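Local coordinates for protein Pre-mRNA-splicing factor SAD1 (Saccharomyces cerevisiae, PDB 4MSX) that promotes assembly of U4 snRNA into the U4/U6 snRNP and is required for pre-mRNA splicing, although its ubiquitin-protease fold is catalytically inactive, at residues D193-H204 against K437-Y445; S203-L213 against L227-W235. One frame throughout, in Å; residues are numbered along the deposited sequence.

Contact 1. Residues D193-H204 against K437-Y445; sequences DYAHSVLLLISH and KSHWITQLY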
loop_
_atom_site.group_PDB
_atom_site.type_symbol
_atom_site.label_atom_id
_atom_site.label_comp_id
_atom_site.label_asym_id
_atom_site.label_seq_id
_atom_site.Cartn_x
_atom_site.Cartn_y
_atom_site.Cartn_z
ATOM N N ASP A 193 -4.045 -3.146 9.112
ATOM C CA ASP A 193 -3.950 -4.122 8.020
ATOM C C ASP A 193 -4.714 -3.703 6.760
ATOM O O ASP A 193 -4.210 -3.923 5.620
ATOM C CB ASP A 193 -4.399 -5.526 8.417
ATOM C CG ASP A 193 -5.781 -5.553 9.083
ATOM O OD1 ASP A 193 -6.470 -4.496 9.211
ATOM O OD2 ASP A 193 -6.154 -6.675 9.492
ATOM N N TYR A 194 -5.870 -3.066 6.925
ATOM C CA TYR A 194 -6.629 -2.622 5.738
ATOM C C TYR A 194 -5.842 -1.604 4.900
ATOM O O TYR A 194 -5.944 -1.556 3.671
ATOM C CB TYR A 194 -7.980 -2.009 6.102
ATOM C CG TYR A 194 -7.853 -0.749 6.931
ATOM C CD1 TYR A 194 -7.728 0.486 6.304
ATOM C CD2 TYR A 194 -7.771 -0.810 8.311
ATOM C CE1 TYR A 194 -7.586 1.646 7.035
ATOM C CE2 TYR A 194 -7.576 0.363 9.073
ATOM C CZ TYR A 194 -7.487 1.572 8.420
ATOM O OH TYR A 194 -7.300 2.732 9.145
ATOM N N ALA A 195 -5.077 -0.748 5.563
ATOM C CA ALA A 195 -4.274 0.227 4.861
ATOM C C ALA A 195 -3.038 -0.432 4.271
ATOM O O ALA A 195 -2.600 -0.046 3.185
ATOM C CB ALA A 195 -3.806 1.383 5.863
ATOM N N HIS A 196 -2.432 -1.379 4.977
ATOM C CA HIS A 196 -1.266 -2.071 4.383
ATOM C C HIS A 196 -1.675 -2.702 3.037
ATOM O O HIS A 196 -0.950 -2.584 2.058
ATOM C CB HIS A 196 -0.767 -3.171 5.314
ATOM C CG HIS A 196 -0.404 -2.659 6.664
ATOM N ND1 HIS A 196 -0.405 -3.452 7.787
ATOM C CD2 HIS A 196 -0.021 -1.419 7.053
ATOM C CE1 HIS A 196 -0.025 -2.713 8.828
ATOM N NE2 HIS A 196 0.223 -1.481 8.406
ATOM N N SER A 197 -2.852 -3.335 2.979
ATOM C CA SER A 197 -3.206 -4.032 1.753
ATOM C C SER A 197 -3.396 -3.034 0.627
ATOM O O SER A 197 -2.952 -3.291 -0.487
ATOM C CB SER A 197 -4.477 -4.916 1.894
ATOM O OG SER A 197 -5.614 -4.143 2.141
ATOM N N VAL A 198 -4.037 -1.907 0.906
ATOM C CA VAL A 198 -4.269 -0.929 -0.148
ATOM C C VAL A 198 -2.921 -0.301 -0.639
ATOM O O VAL A 198 -2.692 -0.108 -1.861
ATOM C CB VAL A 198 -5.224 0.187 0.354
ATOM C CG1 VAL A 198 -5.297 1.361 -0.626
ATOM C CG2 VAL A 198 -6.686 -0.413 0.569
ATOM N N LEU A 199 -2.033 0.032 0.303
ATOM C CA LEU A 199 -0.746 0.587 -0.130
ATOM C C LEU A 199 0.049 -0.408 -0.981
ATOM O O LEU A 199 0.746 -0.005 -1.938
ATOM C CB LEU A 199 0.103 1.001 1.085
ATOM C CG LEU A 199 -0.511 2.221 1.822
ATOM C CD1 LEU A 199 0.259 2.421 3.140
ATOM C CD2 LEU A 199 -0.464 3.509 0.949
ATOM N N LEU A 200 0.015 -1.683 -0.615
ATOM C CA LEU A 200 0.669 -2.697 -1.441
ATOM C C LEU A 200 0.016 -2.780 -2.854
ATOM O O LEU A 200 0.717 -2.848 -3.889
ATOM C CB LEU A 200 0.579 -4.083 -0.754
ATOM C CG LEU A 200 1.540 -4.238 0.449
ATOM C CD1 LEU A 200 1.178 -5.489 1.277
ATOM C CD2 LEU A 200 3.048 -4.273 -0.000
ATOM N N LEU A 201 -1.317 -2.752 -2.900
ATOM C CA LEU A 201 -2.010 -2.864 -4.204
ATOM C C LEU A 201 -1.581 -1.738 -5.100
ATOM O O LEU A 201 -1.171 -1.943 -6.265
ATOM C CB LEU A 201 -3.546 -2.754 -4.082
ATOM C CG LEU A 201 -4.261 -3.901 -3.401
ATOM C CD1 LEU A 201 -5.798 -3.833 -3.616
ATOM C CD2 LEU A 201 -3.726 -5.196 -3.894
ATOM N N ILE A 202 -1.650 -0.524 -4.599
ATOM C CA ILE A 202 -1.350 0.582 -5.473
ATOM C C ILE A 202 0.159 0.651 -5.796
ATOM O O ILE A 202 0.532 1.014 -6.916
ATOM C CB ILE A 202 -1.893 1.895 -4.940
ATOM C CG1 ILE A 202 -1.930 2.917 -6.082
ATOM C CG2 ILE A 202 -1.096 2.377 -3.719
ATOM C CD1 ILE A 202 -2.448 4.289 -5.654
ATOM N N SER A 203 1.026 0.256 -4.860
ATOM C CA SER A 203 2.469 0.245 -5.107
ATOM C C SER A 203 2.897 -0.824 -6.111
ATOM O O SER A 203 4.018 -0.772 -6.634
ATOM C CB SER A 203 3.223 0.026 -3.791
ATOM O OG SER A 203 3.071 1.159 -2.969
ATOM N N HIS A 204 2.018 -1.804 -6.362
ATOM C CA HIS A 204 2.334 -2.884 -7.292
ATOM C C HIS A 204 1.678 -2.695 -8.672
ATOM O O HIS A 204 1.804 -3.570 -9.517
ATOM C CB HIS A 204 2.041 -4.285 -6.673
ATOM C CG HIS A 204 3.082 -4.678 -5.666
ATOM N ND1 HIS A 204 3.945 -5.745 -5.842
ATOM C CD2 HIS A 204 3.495 -4.044 -4.532
ATOM C CE1 HIS A 204 4.794 -5.797 -4.827
ATOM N NE2 HIS A 204 4.532 -4.784 -4.008
ATOM N N LYS A 437 -14.164 -10.087 14.350
ATOM C CA LYS A 437 -13.286 -9.020 13.870
ATOM C C LYS A 437 -12.597 -9.420 12.551
ATOM O O LYS A 437 -12.117 -10.546 12.391
ATOM C CB LYS A 437 -12.198 -8.679 14.873
ATOM C CG LYS A 437 -11.618 -7.294 14.586
ATOM C CD LYS A 437 -10.200 -7.083 15.097
ATOM C CE LYS A 437 -9.605 -5.828 14.468
ATOM N NZ LYS A 437 -10.511 -4.647 14.680
ATOM N N SER A 438 -12.547 -8.479 11.621
ATOM C CA SER A 438 -11.887 -8.741 10.302
ATOM C C SER A 438 -10.377 -8.515 10.378
ATOM O O SER A 438 -9.925 -7.530 10.984
ATOM C CB SER A 438 -12.461 -7.777 9.281
ATOM O OG SER A 438 -13.843 -8.051 9.006
ATOM N N HIS A 439 -9.597 -9.390 9.745
ATOM C CA HIS A 439 -8.169 -9.187 9.559
ATOM C C HIS A 439 -7.929 -9.339 8.042
ATOM O O HIS A 439 -8.594 -10.161 7.382
ATOM C CB HIS A 439 -7.393 -10.233 10.350
ATOM C CG HIS A 439 -5.911 -10.266 10.085
ATOM N ND1 HIS A 439 -5.108 -9.134 10.089
ATOM C CD2 HIS A 439 -5.083 -11.313 9.828
ATOM C CE1 HIS A 439 -3.859 -9.484 9.821
ATOM N NE2 HIS A 439 -3.815 -10.800 9.662
ATOM N N TRP A 440 -6.985 -8.577 7.503
ATOM C CA TRP A 440 -6.814 -8.513 6.027
ATOM C C TRP A 440 -5.391 -8.918 5.700
ATOM O O TRP A 440 -4.433 -8.436 6.327
ATOM C CB TRP A 440 -7.093 -7.065 5.541
ATOM C CG TRP A 440 -8.484 -6.599 5.906
ATOM C CD1 TRP A 440 -8.868 -5.734 6.922
ATOM C CD2 TRP A 440 -9.680 -7.005 5.238
ATOM N NE1 TRP A 440 -10.246 -5.597 6.900
ATOM C CE2 TRP A 440 -10.763 -6.390 5.892
ATOM C CE3 TRP A 440 -9.923 -7.855 4.143
ATOM C CZ2 TRP A 440 -12.081 -6.573 5.488
ATOM C CZ3 TRP A 440 -11.225 -8.035 3.718
ATOM C CH2 TRP A 440 -12.306 -7.401 4.398
ATOM N N ILE A 441 -5.236 -9.793 4.717
ATOM C CA ILE A 441 -3.879 -10.136 4.301
ATOM C C ILE A 441 -3.799 -10.028 2.787
ATOM O O ILE A 441 -4.811 -10.032 2.085
ATOM C CB ILE A 441 -3.475 -11.528 4.768
ATOM C CG1 ILE A 441 -4.333 -12.567 4.063
ATOM C CG2 ILE A 441 -3.632 -11.662 6.330
ATOM C CD1 ILE A 441 -3.962 -13.991 4.436
ATOM N N THR A 442 -2.581 -9.856 2.289
ATOM C CA THR A 442 -2.426 -9.451 0.875
ATOM C C THR A 442 -1.508 -10.438 0.209
ATOM O O THR A 442 -0.427 -10.713 0.720
ATOM C CB THR A 442 -1.817 -8.025 0.788
ATOM O OG1 THR A 442 -2.617 -7.158 1.596
ATOM C CG2 THR A 442 -1.767 -7.469 -0.686
ATOM N N GLN A 443 -1.935 -10.972 -0.943
ATOM C CA GLN A 443 -1.087 -11.866 -1.714
ATOM C C GLN A 443 -0.728 -11.162 -3.001
ATOM O O GLN A 443 -1.616 -10.595 -3.663
ATOM C CB GLN A 443 -1.880 -13.144 -2.072
ATOM C CG GLN A 443 -2.292 -13.864 -0.797
ATOM C CD GLN A 443 -3.282 -15.008 -1.023
ATOM O OE1 GLN A 443 -4.043 -15.024 -2.012
ATOM N NE2 GLN A 443 -3.308 -15.953 -0.067
ATOM N N LEU A 444 0.550 -11.197 -3.369
ATOM C CA LEU A 444 0.986 -10.439 -4.532
ATOM C C LEU A 444 1.817 -11.299 -5.447
ATOM O O LEU A 444 2.653 -12.065 -4.982
ATOM C CB LEU A 444 1.927 -9.268 -4.097
ATOM C CG LEU A 444 1.206 -8.272 -3.154
ATOM C CD1 LEU A 444 2.217 -7.215 -2.616
ATOM C CD2 LEU A 444 0.081 -7.562 -3.906
ATOM N N TYR A 445 1.675 -11.054 -6.738
ATOM C CA TYR A 445 2.330 -11.922 -7.739
ATOM C C TYR A 445 3.586 -11.268 -8.237
ATOM O O TYR A 445 3.565 -10.096 -8.602
ATOM C CB TYR A 445 1.409 -12.162 -8.934
ATOM C CG TYR A 445 2.013 -13.207 -9.913
ATOM C CD1 TYR A 445 2.206 -14.526 -9.513
ATOM C CD2 TYR A 445 2.383 -12.851 -11.195
ATOM C CE1 TYR A 445 2.753 -15.492 -10.403
ATOM C CE2 TYR A 445 2.926 -13.822 -12.102
ATOM C CZ TYR A 445 3.092 -15.123 -11.671
ATOM O OH TYR A 445 3.629 -16.057 -12.512
HETATM O O HOH W 1 -2.985 -6.559 4.786
HETATM O O HOH W 2 -8.732 -4.815 10.503
HETATM O O HOH W 3 -6.925 -6.975 12.257
HETATM O O HOH W 4 2.963 -7.548 -7.812
#

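Contact 2. Residues S203-L213 against L227-W235; sequences SHMVPVRDHFL and LSICVKKIW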
loop_
_atom_site.group_PDB
_atom_site.type_symbol
_atom_site.label_atom_id
_atom_site.label_comp_id
_atom_site.label_asym_id
_atom_site.label_seq_id
_atom_site.Cartn_x
_atom_site.Cartn_y
_atom_site.Cartn_z
ATOM N N SER A 203 1.026 0.256 -4.860
ATOM C CA SER A 203 2.469 0.245 -5.107
ATOM C C SER A 203 2.897 -0.824 -6.111
ATOM O O SER A 203 4.018 -0.772 -6.634
ATOM C CB SER A 203 3.223 0.026 -3.791
ATOM O OG SER A 203 3.071 1.159 -2.969
ATOM N N HIS A 204 2.018 -1.804 -6.362
ATOM C CA HIS A 204 2.334 -2.884 -7.292
ATOM C C HIS A 204 1.678 -2.695 -8.672
ATOM O O HIS A 204 1.804 -3.570 -9.517
ATOM C CB HIS A 204 2.041 -4.285 -6.673
ATOM C CG HIS A 204 3.082 -4.678 -5.666
ATOM N ND1 HIS A 204 3.945 -5.745 -5.842
ATOM C CD2 HIS A 204 3.495 -4.044 -4.532
ATOM C CE1 HIS A 204 4.794 -5.797 -4.827
ATOM N NE2 HIS A 204 4.532 -4.784 -4.008
ATOM N N MET A 205 0.982 -1.576 -8.883
ATOM C CA MET A 205 0.472 -1.221 -10.234
ATOM C C MET A 205 1.567 -0.456 -10.947
ATOM O O MET A 205 1.789 0.724 -10.689
ATOM C CB MET A 205 -0.752 -0.330 -10.154
ATOM C CG MET A 205 -1.921 -1.119 -9.582
ATOM S SD MET A 205 -3.338 -0.062 -9.241
ATOM C CE MET A 205 -4.451 -1.363 -8.687
ATOM N N VAL A 206 2.275 -1.137 -11.825
ATOM C CA VAL A 206 3.552 -0.586 -12.306
ATOM C C VAL A 206 3.581 0.900 -12.745
ATOM O O VAL A 206 4.501 1.624 -12.395
ATOM C CB VAL A 206 4.190 -1.527 -13.339
ATOM C CG1 VAL A 206 5.353 -0.846 -14.050
ATOM C CG2 VAL A 206 4.699 -2.787 -12.599
ATOM N N PRO A 207 2.579 1.372 -13.480
ATOM C CA PRO A 207 2.591 2.763 -13.985
ATOM C C PRO A 207 2.409 3.777 -12.893
ATOM O O PRO A 207 2.878 4.921 -12.977
ATOM C CB PRO A 207 1.364 2.843 -14.914
ATOM C CG PRO A 207 0.884 1.399 -15.105
ATOM C CD PRO A 207 1.482 0.543 -14.033
ATOM N N VAL A 208 1.669 3.389 -11.860
ATOM C CA VAL A 208 1.520 4.257 -10.712
ATOM C C VAL A 208 2.807 4.194 -9.904
ATOM O O VAL A 208 3.343 5.226 -9.479
ATOM C CB VAL A 208 0.285 3.785 -9.823
ATOM C CG1 VAL A 208 0.151 4.715 -8.656
ATOM C CG2 VAL A 208 -0.987 3.736 -10.675
ATOM N N ARG A 209 3.286 2.981 -9.658
ATOM C CA ARG A 209 4.494 2.804 -8.861
ATOM C C ARG A 209 5.639 3.589 -9.506
ATOM O O ARG A 209 6.358 4.383 -8.839
ATOM C CB ARG A 209 4.919 1.343 -8.816
ATOM C CG ARG A 209 6.248 1.130 -8.051
ATOM C CD ARG A 209 6.804 -0.248 -8.350
ATOM N NE ARG A 209 7.384 -0.233 -9.725
ATOM C CZ ARG A 209 8.038 -1.258 -10.259
ATOM N NH1 ARG A 209 8.197 -2.361 -9.547
ATOM N NH2 ARG A 209 8.532 -1.187 -11.515
ATOM N N ASP A 210 5.815 3.379 -10.812
ATOM C CA ASP A 210 6.974 4.029 -11.490
ATOM C C ASP A 210 6.922 5.543 -11.362
ATOM O O ASP A 210 7.946 6.221 -11.128
ATOM C CB ASP A 210 7.048 3.625 -12.969
ATOM C CG ASP A 210 7.554 2.212 -13.150
ATOM O OD1 ASP A 210 7.713 1.516 -12.113
ATOM O OD2 ASP A 210 7.793 1.782 -14.324
ATOM N N HIS A 211 5.721 6.101 -11.493
ATOM C CA HIS A 211 5.585 7.545 -11.381
ATOM C C HIS A 211 6.005 8.022 -9.974
ATOM O O HIS A 211 6.676 9.080 -9.814
ATOM C CB HIS A 211 4.150 7.989 -11.657
ATOM C CG HIS A 211 3.998 9.473 -11.759
ATOM N ND1 HIS A 211 4.298 10.165 -12.922
ATOM C CD2 HIS A 211 3.598 10.401 -10.858
ATOM C CE1 HIS A 211 4.104 11.459 -12.715
ATOM N NE2 HIS A 211 3.686 11.628 -11.472
ATOM N N PHE A 212 5.584 7.275 -8.942
ATOM C CA PHE A 212 5.951 7.674 -7.555
ATOM C C PHE A 212 7.459 7.520 -7.302
ATOM O O PHE A 212 8.060 8.328 -6.568
ATOM C CB PHE A 212 5.230 6.777 -6.521
ATOM C CG PHE A 212 3.832 7.244 -6.161
ATOM C CD1 PHE A 212 3.622 8.496 -5.638
ATOM C CD2 PHE A 212 2.747 6.402 -6.341
ATOM C CE1 PHE A 212 2.331 8.910 -5.249
ATOM C CE2 PHE A 212 1.432 6.813 -5.975
ATOM C CZ PHE A 212 1.238 8.063 -5.442
ATOM N N LEU A 213 8.049 6.433 -7.816
ATOM C CA LEU A 213 9.470 6.153 -7.513
ATOM C C LEU A 213 10.403 7.157 -8.209
ATOM O O LEU A 213 11.426 7.499 -7.657
ATOM C CB LEU A 213 9.905 4.769 -7.959
ATOM C CG LEU A 213 9.144 3.596 -7.332
ATOM C CD1 LEU A 213 9.749 2.246 -7.725
ATOM C CD2 LEU A 213 9.125 3.764 -5.769
ATOM N N LEU A 227 2.583 10.202 0.700
ATOM C CA LEU A 227 2.182 8.932 0.087
ATOM C C LEU A 227 3.365 8.482 -0.821
ATOM O O LEU A 227 3.705 7.290 -0.929
ATOM C CB LEU A 227 0.904 9.147 -0.734
ATOM C CG LEU A 227 0.512 7.950 -1.625
ATOM C CD1 LEU A 227 0.351 6.695 -0.779
ATOM C CD2 LEU A 227 -0.790 8.271 -2.372
ATOM N N SER A 228 3.978 9.450 -1.489
ATOM C CA SER A 228 5.064 9.088 -2.428
ATOM C C SER A 228 6.216 8.485 -1.636
ATOM O O SER A 228 6.905 7.528 -2.098
ATOM C CB SER A 228 5.558 10.312 -3.268
ATOM O OG SER A 228 6.266 11.250 -2.462
ATOM N N ILE A 229 6.469 9.027 -0.436
ATOM C CA ILE A 229 7.535 8.455 0.353
ATOM C C ILE A 229 7.198 7.014 0.821
ATOM O O ILE A 229 8.092 6.177 0.888
ATOM C CB ILE A 229 7.955 9.439 1.521
ATOM C CG1 ILE A 229 8.674 10.662 0.875
ATOM C CG2 ILE A 229 8.802 8.719 2.552
ATOM C CD1 ILE A 229 8.778 11.880 1.751
ATOM N N CYS A 230 5.937 6.734 1.204
ATOM C CA CYS A 230 5.569 5.346 1.550
ATOM C C CYS A 230 5.888 4.396 0.377
ATOM O O CYS A 230 6.424 3.283 0.572
ATOM C CB CYS A 230 4.059 5.247 1.816
ATOM S SG CYS A 230 3.609 6.126 3.397
ATOM N N VAL A 231 5.479 4.814 -0.823
ATOM C CA VAL A 231 5.649 3.949 -2.029
ATOM C C VAL A 231 7.151 3.768 -2.286
ATOM O O VAL A 231 7.609 2.660 -2.533
ATOM C CB VAL A 231 4.937 4.539 -3.276
ATOM C CG1 VAL A 231 5.277 3.685 -4.542
ATOM C CG2 VAL A 231 3.411 4.622 -3.030
ATOM N N LYS A 232 7.925 4.851 -2.143
ATOM C CA LYS A 232 9.391 4.718 -2.302
ATOM C C LYS A 232 10.029 3.771 -1.286
ATOM O O LYS A 232 10.971 3.013 -1.623
ATOM C CB LYS A 232 10.069 6.083 -2.212
ATOM C CG LYS A 232 9.708 7.011 -3.410
ATOM C CD LYS A 232 10.176 8.455 -3.026
ATOM C CE LYS A 232 9.696 9.533 -3.957
ATOM N NZ LYS A 232 10.363 9.388 -5.216
ATOM N N LYS A 233 9.536 3.776 -0.040
ATOM C CA LYS A 233 10.082 2.831 0.926
ATOM C C LYS A 233 9.633 1.435 0.669
ATOM O O LYS A 233 10.393 0.494 0.930
ATOM C CB LYS A 233 9.641 3.233 2.381
ATOM C CG LYS A 233 10.380 4.515 2.826
ATOM C CD LYS A 233 9.797 5.070 4.174
ATOM C CE LYS A 233 10.699 6.231 4.670
ATOM N NZ LYS A 233 10.033 6.816 5.961
ATOM N N ILE A 234 8.361 1.258 0.230
ATOM C CA ILE A 234 7.874 -0.117 -0.012
ATOM C C ILE A 234 8.806 -0.851 -0.996
ATOM O O ILE A 234 9.022 -2.078 -0.894
ATOM C CB ILE A 234 6.428 -0.054 -0.544
ATOM C CG1 ILE A 234 5.487 0.224 0.667
ATOM C CG2 ILE A 234 6.037 -1.344 -1.343
ATOM C CD1 ILE A 234 4.067 0.648 0.199
ATOM N N TRP A 235 9.368 -0.087 -1.933
ATOM C CA TRP A 235 10.230 -0.702 -2.979
ATOM C C TRP A 235 11.730 -0.660 -2.627
ATOM O O TRP A 235 12.570 -1.111 -3.409
ATOM C CB TRP A 235 9.964 -0.047 -4.360
ATOM C CG TRP A 235 8.682 -0.651 -4.892
ATOM C CD1 TRP A 235 7.406 -0.135 -4.804
ATOM C CD2 TRP A 235 8.571 -1.918 -5.512
ATOM N NE1 TRP A 235 6.490 -1.043 -5.390
ATOM C CE2 TRP A 235 7.198 -2.146 -5.802
ATOM C CE3 TRP A 235 9.512 -2.902 -5.871
ATOM C CZ2 TRP A 235 6.746 -3.343 -6.453
ATOM C CZ3 TRP A 235 9.082 -4.066 -6.488
ATOM C CH2 TRP A 235 7.703 -4.277 -6.796
#

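Contact 1. Residues D193-H204 against K437-Y445
Asp193 and His439 make the chief polar link. ND1 of the imidazole donates to the anti lone pair of Asp193 OD2 at 2.7 Å, and Trp440 N reaches the same oxygen at 2.9 Å from 59° out of the carboxylate plane. Chi1 of 51° places CG between the backbone N and the carbonyl carbon and turns the short carboxylate to the strand, where OD2 meets the two donors from different directions. OD1 lies at the edge of the indole, 3.5 Å from Trp440 CD1. With Asp456 bound at His439 NE2, the group resembles a cysteine-protease triad; by comparison with active USPs, Asp193 probably occupies the cysteine's place.

A water links the two backbones next, donating to Asp193 O and Trp440 O and accepting from Thr442 OG1.

Farther along, contacts are apolar. Leu200 CB meets Leu444 CD1 at 4.0 Å, and that methyl also sits over the centre of the His204 ring, 3.7 Å from its centroid, in a CH-pi contact.

The strand, 438-446, lies between strands 409-421 and 451-456 of the sheet. Helix 189-203 runs over it and is flanked by helices 222-234 and 266-280; Pro266 of the latter touches Trp440.

Contact 2. Residues S203-L213 against L227-W235
Helices 206-213 and 227-234 cross steeply, at -104° with their axes 9.0 Å apart, and Phe212 and Ser228 come to 5.4 Å between CA atoms. This is helix-helix packing within the helical thumb of the USP fold. Before the crossing, the chain turns out of helix 189-203 through Ser203 and His204, and Met205 takes the N-cap position of the next helix.

Where the helices cross, Phe212 carries most of the apolar contact. Its CZ touches Leu227 CD2 at 3.7 Å, its CD1 meets Ser228 CB obliquely, and Val231 CG2 lies over its face, 4.2 Å from the centroid. Serine is small enough to let the ring close; valine's two methyls give it a surface. Leu213 adds methyl contacts to Val231 and Trp235.

Trp235, just past the second helix, closes the other end. Its NE1 donates to Ser203 O at 2.8 Å, the buried N-H lying above the carbonyl plane. CZ2 lies over the centre of the His204 ring, the two rings inclined obliquely. Arg209 spans one indole face: CD is 3.3 Å from the five-membered centroid, and a bend at chi3 (75°) carries CZ over the six-membered ring in a cation-pi contact. The guanidinium stands nearly upright, its plane at 86° to the indole, and grips Asp210 OD1 with NE and NH2.

Lys232 suits the carboxyl end of helix 206-214, where carbonyls lack helical partners: its NZ meets Phe212 O at 2.9 Å, in the carbonyl plane, bonds weakly to Leu213 O, and also reaches Asn215 O.

Overall arrangement
Contact 2 is nested within the long chain loop that contact 1 closes, and their centres are 14 Å apart. Helix 189-203 is followed, after a short turn, by helix 206-214, and Ser203 and His204 belong to both contacts: the imidazole is held between Leu444 on one face and Trp235 on the other, with NE2 bonded to Gly182 O. Further packing joins them, as Leu199 CD2 meets Leu227 CD1 at 3.7 Å. Contact 1 thus joins thumb helix to palm sheet at what is probably the remnant of the USP catalytic centre, while contact 2 builds the thumb itself. Both lie away from the zinc site of Cys94, Cys97, His113 and His119.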